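Local structure of sortase, SrtB family (Streptococcus pneumoniae PCS8235, 4Y4Q) at residues G108-D113 and T125-H130; P69-W74 and P85-K90; L220-F225 and R232-A237. The protein probably acts as a cysteine transpeptidase of the sortase B family in building the type II pilus on the bacterial surface. All coordinates share one frame; numbering follows the deposited sequence.

Interaction 1: G108-D113 and T125-H130; sequences GAIFLD and TIIYGH
Tyr128 reaches along the strand pair to Asp113, and its OH gives a short hydrogen bond of 2.5 Å to Asp113 OD2. The bond uses the anti lone pair of OD2, the one away from OD1. The carboxylate carbon lies at the edge of the ring, in its plane, while the carboxylate itself is turned 46° from the ring. With chi1 at -165° the carboxylate of Asp113 swings away from its amide and out to the phenol. OD1 makes a salt bridge with Arg115, so both oxygens have partners and the group is held from two directions. Arg115 should favour the charged carboxylate.

Phe111 shares this face of the sheet. Its ring meets that of His130 at an oblique angle, with planes 42° apart and centroids 5.4 Å apart. The nearest atoms are Phe111 CD1 and His130 CD2, at 4.0 Å. This is a loose approach, and His130 is poorly ordered.

The other face is aliphatic. The CG2 branch of Ile110 lies 3.6 Å from Ile127 CB. Ile127 CG1 also lies 3.9 Å from Ile110 CG2, and Ile127 CG2 meets Leu112 CD1 at 3.8 Å, so the two branches of Ile127 have different neighbours.

The backbones run antiparallel. Phe111 and Tyr128 form a hydrogen-bonded pair, with Phe111 N to Tyr128 O at 2.9 Å. Asp113 N adds a bond of 2.8 Å to Ile126 O. Beyond the pair, one water accepts from His130 N and donates to Ala109 O. By sortase family comparison, His130 probably corresponds to the active-site histidine.

The hairpin lies inside the sheet. Strand 83-88 flanks 110-112, and strand 218-225 flanks 124-129. Ile75 of strand 73-77 covers both Ile110 and Ile127.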
ATOM      1  N   GLY A 108      -0.334   5.928  14.176  1.00 72.68           N
ATOM      2  CA  GLY A 108      -0.903   6.219  12.869  1.00 64.51           C
ATOM      3  C   GLY A 108      -1.693   5.018  12.379  1.00 52.94           C
ATOM      4  O   GLY A 108      -1.635   3.956  12.988  1.00 55.43           O
ATOM      5  N   ALA A 109      -2.437   5.169  11.291  1.00 47.93           N
ATOM      6  CA  ALA A 109      -3.205   4.046  10.756  1.00 47.35           C
ATOM      7  C   ALA A 109      -3.363   4.165   9.249  1.00 45.14           C
ATOM      8  O   ALA A 109      -3.404   5.271   8.715  1.00 45.41           O
ATOM      9  CB  ALA A 109      -4.571   3.949  11.437  1.00 35.73           C
ATOM     10  N   ILE A 110      -3.460   3.024   8.572  1.00 39.02           N
ATOM     11  CA  ILE A 110      -3.545   2.986   7.116  1.00 35.08           C
ATOM     12  C   ILE A 110      -4.873   2.379   6.687  1.00 33.96           C
ATOM     13  O   ILE A 110      -5.217   1.288   7.139  1.00 36.29           O
ATOM     14  CB  ILE A 110      -2.383   2.173   6.548  1.00 40.92           C
ATOM     15  CG1 ILE A 110      -1.116   3.025   6.541  1.00 42.71           C
ATOM     16  CG2 ILE A 110      -2.669   1.729   5.141  1.00 46.83           C
ATOM     17  CD1 ILE A 110       0.057   2.294   5.968  1.00 45.15           C
ATOM     18  N   PHE A 111      -5.618   3.083   5.832  1.00 36.35           N
ATOM     19  CA  PHE A 111      -6.989   2.695   5.472  1.00 31.79           C
ATOM     20  C   PHE A 111      -7.085   1.989   4.122  1.00 31.16           C
ATOM     21  O   PHE A 111      -6.603   2.503   3.110  1.00 32.59           O
ATOM     22  CB  PHE A 111      -7.875   3.930   5.387  1.00 35.92           C
ATOM     23  CG  PHE A 111      -8.135   4.591   6.707  1.00 52.97           C
ATOM     24  CD1 PHE A 111      -7.129   5.290   7.370  1.00 52.95           C
ATOM     25  CD2 PHE A 111      -9.400   4.540   7.278  1.00 62.55           C
ATOM     26  CE1 PHE A 111      -7.379   5.912   8.585  1.00 57.59           C
ATOM     27  CE2 PHE A 111      -9.660   5.163   8.495  1.00 65.71           C
ATOM     28  CZ  PHE A 111      -8.648   5.848   9.150  1.00 63.41           C
ATOM     29  N   LEU A 112      -7.727   0.827   4.101  1.00 33.44           N
ATOM     30  CA  LEU A 112      -8.011   0.147   2.845  1.00 28.95           C
ATOM     31  C   LEU A 112      -9.120   0.927   2.163  1.00 39.58           C
ATOM     32  O   LEU A 112     -10.013   1.451   2.835  1.00 35.95           O
ATOM     33  CB  LEU A 112      -8.492  -1.282   3.087  1.00 30.60           C
ATOM     34  CG  LEU A 112      -7.473  -2.405   3.282  1.00 36.49           C
ATOM     35  CD1 LEU A 112      -6.492  -2.110   4.426  1.00 27.29           C
ATOM     36  CD2 LEU A 112      -8.206  -3.718   3.539  1.00 33.39           C
ATOM     37  N   ASP A 113      -9.055   1.023   0.838  1.00 34.05           N
ATOM     38  CA  ASP A 113     -10.148   1.620   0.077  1.00 34.20           C
ATOM     39  C   ASP A 113     -11.424   0.871   0.441  1.00 34.47           C
ATOM     40  O   ASP A 113     -11.422  -0.356   0.524  1.00 33.81           O
ATOM     41  CB  ASP A 113      -9.874   1.485  -1.421  1.00 31.08           C
ATOM     42  CG  ASP A 113     -10.768   2.380  -2.260  1.00 49.31           C
ATOM     43  OD1 ASP A 113     -11.991   2.085  -2.390  1.00 35.85           O
ATOM     44  OD2 ASP A 113     -10.240   3.387  -2.790  1.00 33.07           O
ATOM     45  N   THR A 125      -5.181  -3.917  -4.294  1.00 28.40           N
ATOM     46  CA  THR A 125      -5.740  -3.342  -3.072  1.00 24.37           C
ATOM     47  C   THR A 125      -5.046  -2.019  -2.792  1.00 30.88           C
ATOM     48  O   THR A 125      -3.804  -1.949  -2.729  1.00 29.27           O
ATOM     49  CB  THR A 125      -5.504  -4.254  -1.858  1.00 30.81           C
ATOM     50  OG1 THR A 125      -6.043  -5.564  -2.109  1.00 30.91           O
ATOM     51  CG2 THR A 125      -6.166  -3.658  -0.623  1.00 24.09           C
ATOM     52  N   ILE A 126      -5.836  -0.969  -2.612  1.00 21.21           N
ATOM     53  CA  ILE A 126      -5.267   0.364  -2.441  1.00 24.45           C
ATOM     54  C   ILE A 126      -5.426   0.782  -0.987  1.00 26.14           C
ATOM     55  O   ILE A 126      -6.526   0.702  -0.416  1.00 28.63           O
ATOM     56  CB  ILE A 126      -5.940   1.386  -3.377  1.00 27.92           C
ATOM     57  CG1 ILE A 126      -5.855   0.888  -4.825  1.00 26.32           C
ATOM     58  CG2 ILE A 126      -5.306   2.772  -3.229  1.00 20.59           C
ATOM     59  CD1 ILE A 126      -6.490   1.812  -5.829  1.00 30.94           C
ATOM     60  N   ILE A 127      -4.316   1.187  -0.374  1.00 22.36           N
ATOM     61  CA  ILE A 127      -4.326   1.554   1.039  1.00 22.79           C
ATOM     62  C   ILE A 127      -3.757   2.964   1.209  1.00 24.12           C
ATOM     63  O   ILE A 127      -2.796   3.338   0.531  1.00 32.72           O
ATOM     64  CB  ILE A 127      -3.574   0.509   1.889  1.00 35.12           C
ATOM     65  CG1 ILE A 127      -2.099   0.469   1.538  1.00 36.05           C
ATOM     66  CG2 ILE A 127      -4.142  -0.892   1.652  1.00 27.49           C
ATOM     67  CD1 ILE A 127      -1.343  -0.595   2.315  1.00 37.50           C
ATOM     68  N   TYR A 128      -4.364   3.742   2.101  1.00 26.29           N
ATOM     69  CA  TYR A 128      -4.103   5.175   2.186  1.00 33.72           C
ATOM     70  C   TYR A 128      -3.473   5.569   3.520  1.00 39.04           C
ATOM     71  O   TYR A 128      -3.896   5.094   4.574  1.00 34.98           O
ATOM     72  CB  TYR A 128      -5.417   5.959   2.025  1.00 30.13           C
ATOM     73  CG  TYR A 128      -6.153   5.677   0.734  1.00 34.70           C
ATOM     74  CD1 TYR A 128      -5.736   6.244  -0.471  1.00 33.59           C
ATOM     75  CD2 TYR A 128      -7.276   4.855   0.717  1.00 34.20           C
ATOM     76  CE1 TYR A 128      -6.419   5.987  -1.666  1.00 33.52           C
ATOM     77  CE2 TYR A 128      -7.965   4.593  -0.465  1.00 38.06           C
ATOM     78  CZ  TYR A 128      -7.530   5.163  -1.651  1.00 37.63           C
ATOM     79  OH  TYR A 128      -8.209   4.908  -2.825  1.00 38.06           O
ATOM     80  N   GLY A 129      -2.476   6.449   3.475  1.00 39.49           N
ATOM     81  CA  GLY A 129      -2.012   7.110   4.683  1.00 44.18           C
ATOM     82  C   GLY A 129      -2.288   8.600   4.588  1.00 45.50           C
ATOM     83  O   GLY A 129      -1.672   9.283   3.771  1.00 48.13           O
ATOM     84  N   HIS A 130      -3.203   9.108   5.410  1.00 50.76           N
ATOM     85  CA  HIS A 130      -3.561  10.526   5.366  1.00 65.87           C
ATOM     86  C   HIS A 130      -2.635  11.361   6.231  1.00 75.71           C
ATOM     87  O   HIS A 130      -2.567  11.160   7.440  1.00 88.20           O
ATOM     88  CB  HIS A 130      -5.000  10.748   5.844  1.00 71.44           C
ATOM     89  CG  HIS A 130      -6.008   9.853   5.190  1.00 78.62           C
ATOM     90  ND1 HIS A 130      -6.212   9.827   3.826  1.00 80.08           N
ATOM     91  CD2 HIS A 130      -6.883   8.964   5.719  1.00 84.34           C
ATOM     92  CE1 HIS A 130      -7.163   8.952   3.542  1.00 82.02           C
ATOM     93  NE2 HIS A 130      -7.586   8.416   4.673  1.00 86.29           N
TER
HETATM   94  O   HOH W   1      -4.294   7.654   7.485  1.00 48.91           O

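Interaction 2: P69-W74 and P85-K90; sequences PEVLGW and PLVQAK
A classic beta bulge opens the hairpin of strands 73-77 and 83-88: Leu72 and Gly73 both face Leu86. Two backbone bonds frame it. Leu72 N donates to Leu86 O at 2.9 Å. Leu86 N donates to Gly73 O at 2.8 Å; that bond is straight at the hydrogen (174°), but the donor stands well above the carbonyl plane.

Next along the strand, Trp74 and Pro85 form a non-hydrogen-bonded pair. The proline lies over one face of the indole. Its CD sits 4.0 Å from the centroid of the six-membered ring, only 19° off the normal, a CH-pi contact. Pro85 CB meets Trp74 CZ3 at 3.7 Å. The Trp74 side chain leaves on the far side from its N (chi1 -163°), which lays the indole across Pro85. Trp74 NE1 is hydrogen-bonded to Asp83, which helps fix the rotation of the ring.

Leu72 reaches along the other strand. Its two methyls part: CD1 rests on Leu86 CB at 4.1 Å, and CD2 touches Gln88 CB at 3.8 Å. Gln88 sends its NE2 away to the backbone oxygens of Asp113 and Asn116. Leu86 packs CG and CD1 against the backbone of Gly73 and Trp74; Gly73 has no side chain to stand between. Before the bulge, Val87 CG2 lies 3.4 Å from Glu70 O, and Val71 CG1 borders Pro85 CB.

Helix 64-67 covers Val71 and Trp74 through Leu64. The whole is an antiparallel beta hairpin entered through a bulge, part of the mixed sheet that forms the beta-barrel of the sortase fold.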
ATOM      1  N   PRO A  69     -10.734  -3.766  17.834  1.00 51.15           N
ATOM      2  CA  PRO A  69     -11.463  -4.626  16.893  1.00 50.68           C
ATOM      3  C   PRO A  69     -11.516  -4.051  15.480  1.00 54.43           C
ATOM      4  O   PRO A  69     -11.784  -4.785  14.533  1.00 59.56           O
ATOM      5  CB  PRO A  69     -12.876  -4.689  17.492  1.00 54.38           C
ATOM      6  CG  PRO A  69     -12.735  -4.218  18.907  1.00 56.76           C
ATOM      7  CD  PRO A  69     -11.620  -3.224  18.880  1.00 54.74           C
ATOM      8  N   GLU A  70     -11.272  -2.753  15.345  1.00 47.84           N
ATOM      9  CA  GLU A  70     -11.239  -2.123  14.030  1.00 48.19           C
ATOM     10  C   GLU A  70      -9.928  -2.427  13.299  1.00 46.08           C
ATOM     11  O   GLU A  70      -9.788  -2.143  12.108  1.00 44.03           O
ATOM     12  CB  GLU A  70     -11.458  -0.611  14.152  1.00 57.81           C
ATOM     13  CG  GLU A  70     -10.315   0.158  14.829  1.00 69.74           C
ATOM     14  CD  GLU A  70     -10.426   0.193  16.347  1.00 80.43           C
ATOM     15  OE1 GLU A  70     -11.269  -0.540  16.905  1.00 82.18           O
ATOM     16  OE2 GLU A  70      -9.668   0.960  16.984  1.00 86.37           O
ATOM     17  N   VAL A  71      -8.962  -3.018  13.993  1.00 44.54           N
ATOM     18  CA  VAL A  71      -7.695  -3.337  13.330  1.00 42.15           C
ATOM     19  C   VAL A  71      -7.777  -4.674  12.602  1.00 42.61           C
ATOM     20  O   VAL A  71      -7.890  -5.722  13.238  1.00 42.44           O
ATOM     21  CB  VAL A  71      -6.536  -3.387  14.319  1.00 42.92           C
ATOM     22  CG1 VAL A  71      -5.268  -3.803  13.597  1.00 36.83           C
ATOM     23  CG2 VAL A  71      -6.364  -2.030  14.990  1.00 40.21           C
ATOM     24  N   LEU A  72      -7.717  -4.649  11.273  1.00 40.40           N
ATOM     25  CA  LEU A  72      -7.850  -5.885  10.508  1.00 43.88           C
ATOM     26  C   LEU A  72      -6.505  -6.488  10.121  1.00 42.20           C
ATOM     27  O   LEU A  72      -6.437  -7.634   9.678  1.00 45.50           O
ATOM     28  CB  LEU A  72      -8.729  -5.676   9.270  1.00 50.03           C
ATOM     29  CG  LEU A  72      -8.246  -4.691   8.216  1.00 51.81           C
ATOM     30  CD1 LEU A  72      -7.327  -5.370   7.214  1.00 48.07           C
ATOM     31  CD2 LEU A  72      -9.437  -4.048   7.513  1.00 55.14           C
ATOM     32  N   GLY A  73      -5.432  -5.725  10.278  1.00 42.91           N
ATOM     33  CA  GLY A  73      -4.115  -6.273  10.015  1.00 38.80           C
ATOM     34  C   GLY A  73      -2.995  -5.313  10.337  1.00 33.65           C
ATOM     35  O   GLY A  73      -3.182  -4.349  11.086  1.00 35.64           O
ATOM     36  N   TRP A  74      -1.828  -5.567   9.756  1.00 36.01           N
ATOM     37  CA  TRP A  74      -0.640  -4.782  10.065  1.00 37.79           C
ATOM     38  C   TRP A  74       0.337  -4.858   8.899  1.00 32.61           C
ATOM     39  O   TRP A  74       0.452  -5.907   8.252  1.00 30.13           O
ATOM     40  CB  TRP A  74       0.024  -5.309  11.342  1.00 33.76           C
ATOM     41  CG  TRP A  74       0.975  -4.339  11.944  1.00 35.45           C
ATOM     42  CD1 TRP A  74       2.249  -4.083  11.537  1.00 31.08           C
ATOM     43  CD2 TRP A  74       0.725  -3.477  13.068  1.00 36.25           C
ATOM     44  NE1 TRP A  74       2.815  -3.118  12.345  1.00 38.47           N
ATOM     45  CE2 TRP A  74       1.899  -2.729  13.290  1.00 38.36           C
ATOM     46  CE3 TRP A  74      -0.375  -3.272  13.909  1.00 38.40           C
ATOM     47  CZ2 TRP A  74       2.007  -1.787  14.329  1.00 43.55           C
ATOM     48  CZ3 TRP A  74      -0.272  -2.337  14.934  1.00 44.77           C
ATOM     49  CH2 TRP A  74       0.914  -1.607  15.138  1.00 42.94           C
ATOM     50  N   PRO A  85      -0.899  -0.275  11.783  1.00 33.10           N
ATOM     51  CA  PRO A  85      -2.106  -1.104  11.756  1.00 33.20           C
ATOM     52  C   PRO A  85      -2.873  -0.792  10.492  1.00 33.12           C
ATOM     53  O   PRO A  85      -2.808   0.344  10.011  1.00 33.45           O
ATOM     54  CB  PRO A  85      -2.903  -0.604  12.960  1.00 34.10           C
ATOM     55  CG  PRO A  85      -2.428   0.805  13.182  1.00 34.57           C
ATOM     56  CD  PRO A  85      -0.969   0.788  12.801  1.00 33.19           C
ATOM     57  N   LEU A  86      -3.580  -1.783   9.962  1.00 30.13           N
ATOM     58  CA  LEU A  86      -4.449  -1.585   8.815  1.00 29.46           C
ATOM     59  C   LEU A  86      -5.890  -1.529   9.298  1.00 32.92           C
ATOM     60  O   LEU A  86      -6.303  -2.323  10.146  1.00 35.21           O
ATOM     61  CB  LEU A  86      -4.296  -2.747   7.840  1.00 32.28           C
ATOM     62  CG  LEU A  86      -2.906  -2.909   7.255  1.00 31.84           C
ATOM     63  CD1 LEU A  86      -2.845  -4.133   6.364  1.00 30.00           C
ATOM     64  CD2 LEU A  86      -2.539  -1.650   6.496  1.00 37.63           C
ATOM     65  N   VAL A  87      -6.647  -0.588   8.754  1.00 34.83           N
ATOM     66  CA  VAL A  87      -8.028  -0.361   9.153  1.00 34.47           C
ATOM     67  C   VAL A  87      -8.845  -0.154   7.863  1.00 44.47           C
ATOM     68  O   VAL A  87      -8.267   0.104   6.800  1.00 42.21           O
ATOM     69  CB  VAL A  87      -8.078   0.846  10.131  1.00 47.26           C
ATOM     70  CG1 VAL A  87      -9.432   1.494  10.187  1.00 50.87           C
ATOM     71  CG2 VAL A  87      -7.640   0.410  11.536  1.00 48.41           C
ATOM     72  N   GLN A  88     -10.161  -0.336   7.923  1.00 46.20           N
ATOM     73  CA  GLN A  88     -11.033   0.011   6.803  1.00 48.15           C
ATOM     74  C   GLN A  88     -12.280   0.704   7.319  1.00 58.57           C
ATOM     75  O   GLN A  88     -12.906   0.239   8.269  1.00 63.48           O
ATOM     76  CB  GLN A  88     -11.431  -1.227   5.994  1.00 44.35           C
ATOM     77  CG  GLN A  88     -12.304  -0.900   4.771  1.00 41.26           C
ATOM     78  CD  GLN A  88     -12.610  -2.121   3.928  1.00 43.86           C
ATOM     79  OE1 GLN A  88     -13.087  -3.136   4.437  1.00 51.51           O
ATOM     80  NE2 GLN A  88     -12.338  -2.030   2.625  1.00 40.03           N
ATOM     81  N   ALA A  89     -12.647   1.817   6.697  1.00 66.94           N
ATOM     82  CA  ALA A  89     -13.896   2.487   7.052  1.00 74.16           C
ATOM     83  C   ALA A  89     -14.940   2.291   5.961  1.00 82.97           C
ATOM     84  O   ALA A  89     -14.650   1.724   4.906  1.00 79.44           O
ATOM     85  CB  ALA A  89     -13.655   3.966   7.286  1.00 73.17           C
ATOM     86  N   LYS A  90     -16.160   2.746   6.226  1.00 97.10           N
ATOM     87  CA  LYS A  90     -17.126   2.954   5.160  1.00104.85           C
ATOM     88  C   LYS A  90     -16.951   4.388   4.701  1.00110.81           C
ATOM     89  O   LYS A  90     -16.576   5.251   5.498  1.00114.35           O
ATOM     90  CB  LYS A  90     -18.554   2.796   5.660  1.00113.39           C
ATOM     91  CG  LYS A  90     -18.897   1.471   6.292  1.00119.62           C
ATOM     92  CD  LYS A  90     -20.393   1.452   6.591  1.00128.13           C
ATOM     93  CE  LYS A  90     -20.790   0.317   7.515  1.00129.47           C
ATOM     94  NZ  LYS A  90     -22.263   0.323   7.748  1.00133.11           N
TER

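Interaction 3: L220-F225 and R232-A237; sequences LLSTCF and RHIVVA
Four backbone hydrogen bonds tie Leu221 to Val235 and Thr223 to His233, each a hydrogen-bonded pair of an antiparallel hairpin. The Leu221 N to Val235 O bond is 2.9 Å and nearly straight (173°). At the other end His233 N reaches Thr223 O at 2.7 Å. Between these pairs Ile234 CA comes 3.1 Å from Leu221 O, a CA-H...O contact.

The apolar contacts divide between the two faces. On one, Leu220 and Val236 lie side by side and point the same way, with CD1 to CG1 at 4.1 Å, while Ile234 CG1 rests on Ser222 CB. On the other, Leu221 CB meets Val235 CG2 at 4.0 Å.

The aromatic contact joins Phe225 and His233. The rings are oblique, 37° between planes and 4.0 Å between centroids. His233 NE2 stands over one face of the phenyl, toward its rim. Phe225 CB lies over the imidazole face as a CH-pi contact. A chi1 of -168° turns the Phe225 ring over to His233. Phe225 is poorly ordered, so its closest approaches are uncertain.

The polar ends turn elsewhere. Ser222 OG bonds to Tyr183 OH, and Thr223 OG1 bonds to Gly129 O. Arg232 folds its aliphatic chain back, with CD 3.5 Å from Thr223 O and 3.9 Å from Cys224 CA.

A regular hydrogen-bonded ladder, apolar toward Leu220 and Val236, gives way to polar and aromatic side chains at the end with Cys224 and Arg232. The backbones of these two form a non-hydrogen-bonded pair, but their side chains diverge. By family resemblance they are probably the nucleophile and the active-site arginine.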
ATOM      1  N   LEU A 220      -1.209  -1.097  -3.376  1.00 25.19           N
ATOM      2  CA  LEU A 220      -0.739   0.259  -3.634  1.00 24.50           C
ATOM      3  C   LEU A 220      -0.833   1.045  -2.344  1.00 27.94           C
ATOM      4  O   LEU A 220      -1.925   1.237  -1.790  1.00 27.27           O
ATOM      5  CB  LEU A 220      -1.560   0.963  -4.718  1.00 23.86           C
ATOM      6  CG  LEU A 220      -1.366   0.554  -6.183  1.00 28.76           C
ATOM      7  CD1 LEU A 220      -1.988  -0.805  -6.450  1.00 28.49           C
ATOM      8  CD2 LEU A 220      -1.978   1.580  -7.107  1.00 27.87           C
ATOM      9  N   LEU A 221       0.310   1.496  -1.851  1.00 23.34           N
ATOM     10  CA  LEU A 221       0.301   2.298  -0.634  1.00 28.89           C
ATOM     11  C   LEU A 221       0.499   3.747  -1.043  1.00 26.55           C
ATOM     12  O   LEU A 221       1.531   4.107  -1.620  1.00 30.71           O
ATOM     13  CB  LEU A 221       1.398   1.839   0.332  1.00 25.43           C
ATOM     14  CG  LEU A 221       1.728   2.766   1.512  1.00 33.25           C
ATOM     15  CD1 LEU A 221       0.515   3.026   2.376  1.00 29.31           C
ATOM     16  CD2 LEU A 221       2.862   2.175   2.352  1.00 32.96           C
ATOM     17  N   SER A 222      -0.482   4.582  -0.722  1.00 24.58           N
ATOM     18  CA  SER A 222      -0.542   5.934  -1.267  1.00 25.93           C
ATOM     19  C   SER A 222      -0.572   6.981  -0.163  1.00 27.72           C
ATOM     20  O   SER A 222      -1.315   6.839   0.811  1.00 30.52           O
ATOM     21  CB  SER A 222      -1.816   6.055  -2.129  1.00 23.16           C
ATOM     22  OG  SER A 222      -2.110   7.405  -2.473  1.00 25.46           O
ATOM     23  N   THR A 223       0.198   8.052  -0.328  1.00 27.81           N
ATOM     24  CA  THR A 223       0.214   9.118   0.667  1.00 42.80           C
ATOM     25  C   THR A 223       0.393  10.505   0.050  1.00 43.90           C
ATOM     26  O   THR A 223       0.720  10.630  -1.135  1.00 41.76           O
ATOM     27  CB  THR A 223       1.322   8.907   1.705  1.00 48.03           C
ATOM     28  OG1 THR A 223       1.063   9.737   2.844  1.00 58.24           O
ATOM     29  CG2 THR A 223       2.665   9.281   1.112  1.00 40.25           C
ATOM     30  N   CYS A 224       0.199  11.540   0.868  1.00 42.54           N
ATOM     31  CA  CYS A 224       0.220  12.914   0.384  1.00 50.70           C
ATOM     32  C   CYS A 224       1.596  13.349  -0.143  1.00 61.72           C
ATOM     33  O   CYS A 224       2.631  13.041   0.458  1.00 57.08           O
ATOM     34  CB  CYS A 224      -0.246  13.876   1.482  1.00 53.06           C
ATOM     35  SG  CYS A 224      -1.995  13.753   1.902  1.00 64.12           S
ATOM     36  N   PHE A 225       1.595  14.043  -1.284  1.00 71.80           N
ATOM     37  CA  PHE A 225       2.792  14.718  -1.795  1.00 75.48           C
ATOM     38  C   PHE A 225       2.647  16.210  -1.498  1.00 73.49           C
ATOM     39  O   PHE A 225       1.832  16.910  -2.106  1.00 70.45           O
ATOM     40  CB  PHE A 225       2.972  14.475  -3.301  1.00 78.82           C
ATOM     41  CG  PHE A 225       4.322  14.892  -3.840  1.00 84.05           C
ATOM     42  CD1 PHE A 225       5.304  15.413  -3.001  1.00 87.86           C
ATOM     43  CD2 PHE A 225       4.608  14.763  -5.193  1.00 85.01           C
ATOM     44  CE1 PHE A 225       6.544  15.789  -3.496  1.00 89.95           C
ATOM     45  CE2 PHE A 225       5.847  15.144  -5.699  1.00 88.65           C
ATOM     46  CZ  PHE A 225       6.816  15.658  -4.847  1.00 89.58           C
ATOM     47  N   ARG A 232       0.298  12.930  -5.079  1.00 39.58           N
ATOM     48  CA  ARG A 232       0.413  11.786  -4.191  1.00 37.98           C
ATOM     49  C   ARG A 232       1.653  10.923  -4.472  1.00 37.87           C
ATOM     50  O   ARG A 232       2.126  10.864  -5.575  1.00 33.52           O
ATOM     51  CB  ARG A 232      -0.823  10.901  -4.295  1.00 34.92           C
ATOM     52  CG  ARG A 232      -2.133  11.542  -3.938  1.00 39.53           C
ATOM     53  CD  ARG A 232      -2.272  11.867  -2.479  1.00 42.35           C
ATOM     54  NE  ARG A 232      -3.593  12.367  -2.137  1.00 46.08           N
ATOM     55  CZ  ARG A 232      -3.964  13.638  -2.150  1.00 46.79           C
ATOM     56  NH1 ARG A 232      -3.129  14.581  -2.514  1.00 48.28           N
ATOM     57  NH2 ARG A 232      -5.182  13.963  -1.799  1.00 48.30           N
ATOM     58  N   HIS A 233       2.128  10.226  -3.449  1.00 31.76           N
ATOM     59  CA  HIS A 233       3.243   9.289  -3.592  1.00 31.78           C
ATOM     60  C   HIS A 233       2.704   7.875  -3.435  1.00 30.94           C
ATOM     61  O   HIS A 233       1.896   7.630  -2.535  1.00 30.62           O
ATOM     62  CB  HIS A 233       4.253   9.497  -2.462  1.00 35.56           C
ATOM     63  CG  HIS A 233       5.118  10.705  -2.615  1.00 48.13           C
ATOM     64  ND1 HIS A 233       5.915  10.919  -3.719  1.00 50.50           N
ATOM     65  CD2 HIS A 233       5.350  11.741  -1.776  1.00 57.27           C
ATOM     66  CE1 HIS A 233       6.591  12.042  -3.559  1.00 53.40           C
ATOM     67  NE2 HIS A 233       6.267  12.559  -2.389  1.00 61.17           N
ATOM     68  N   ILE A 234       3.152   6.939  -4.276  1.00 24.14           N
ATOM     69  CA  ILE A 234       2.722   5.550  -4.151  1.00 21.34           C
ATOM     70  C   ILE A 234       3.895   4.575  -4.224  1.00 23.85           C
ATOM     71  O   ILE A 234       4.766   4.718  -5.094  1.00 28.76           O
ATOM     72  CB  ILE A 234       1.706   5.189  -5.258  1.00 26.48           C
ATOM     73  CG1 ILE A 234       0.444   6.058  -5.158  1.00 26.90           C
ATOM     74  CG2 ILE A 234       1.338   3.697  -5.214  1.00 23.64           C
ATOM     75  CD1 ILE A 234      -0.482   5.903  -6.347  1.00 24.75           C
ATOM     76  N   VAL A 235       3.950   3.606  -3.304  1.00 24.00           N
ATOM     77  CA  VAL A 235       4.810   2.438  -3.519  1.00 25.63           C
ATOM     78  C   VAL A 235       3.925   1.236  -3.778  1.00 27.63           C
ATOM     79  O   VAL A 235       2.855   1.110  -3.185  1.00 33.95           O
ATOM     80  CB  VAL A 235       5.835   2.128  -2.369  1.00 28.49           C
ATOM     81  CG1 VAL A 235       6.845   3.228  -2.242  1.00 29.12           C
ATOM     82  CG2 VAL A 235       5.148   1.884  -1.053  1.00 28.57           C
ATOM     83  N   VAL A 236       4.346   0.369  -4.692  1.00 27.38           N
ATOM     84  CA  VAL A 236       3.542  -0.806  -5.022  1.00 25.12           C
ATOM     85  C   VAL A 236       4.304  -2.083  -4.691  1.00 21.79           C
ATOM     86  O   VAL A 236       5.486  -2.222  -5.021  1.00 25.50           O
ATOM     87  CB  VAL A 236       3.141  -0.830  -6.504  1.00 25.42           C
ATOM     88  CG1 VAL A 236       1.980  -1.790  -6.707  1.00 23.13           C
ATOM     89  CG2 VAL A 236       2.734   0.560  -6.965  1.00 24.01           C
ATOM     90  N   ALA A 237       3.619  -3.017  -4.052  1.00 27.93           N
ATOM     91  CA  ALA A 237       4.247  -4.252  -3.605  1.00 25.56           C
ATOM     92  C   ALA A 237       3.438  -5.465  -4.038  1.00 32.12           C
ATOM     93  O   ALA A 237       2.191  -5.417  -4.071  1.00 25.10           O
ATOM     94  CB  ALA A 237       4.371  -4.240  -2.110  1.00 19.70           C
TER

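How the interactions relate
Interactions 1, 2 and 3 follow one another along the chain and lie in one mixed sheet. Interaction 1 is the middle member, its centre about 9 Å from that of interaction 2 and about 10 Å from that of interaction 3. Val87 O probably bonds to Leu112 N at 2.8 Å on one side. On the other, Leu220 O does so with Ile127 N, also at 2.8 Å. Interactions 2 and 3 do not touch; their nearest atoms are about 7 Å apart. The probable active site spans interactions 1 and 3: Cys224 SG lies 6.1 Å from His130 ND1 and 4.6 Å from Arg232 NE. Interaction 2 contributes none of these three residues.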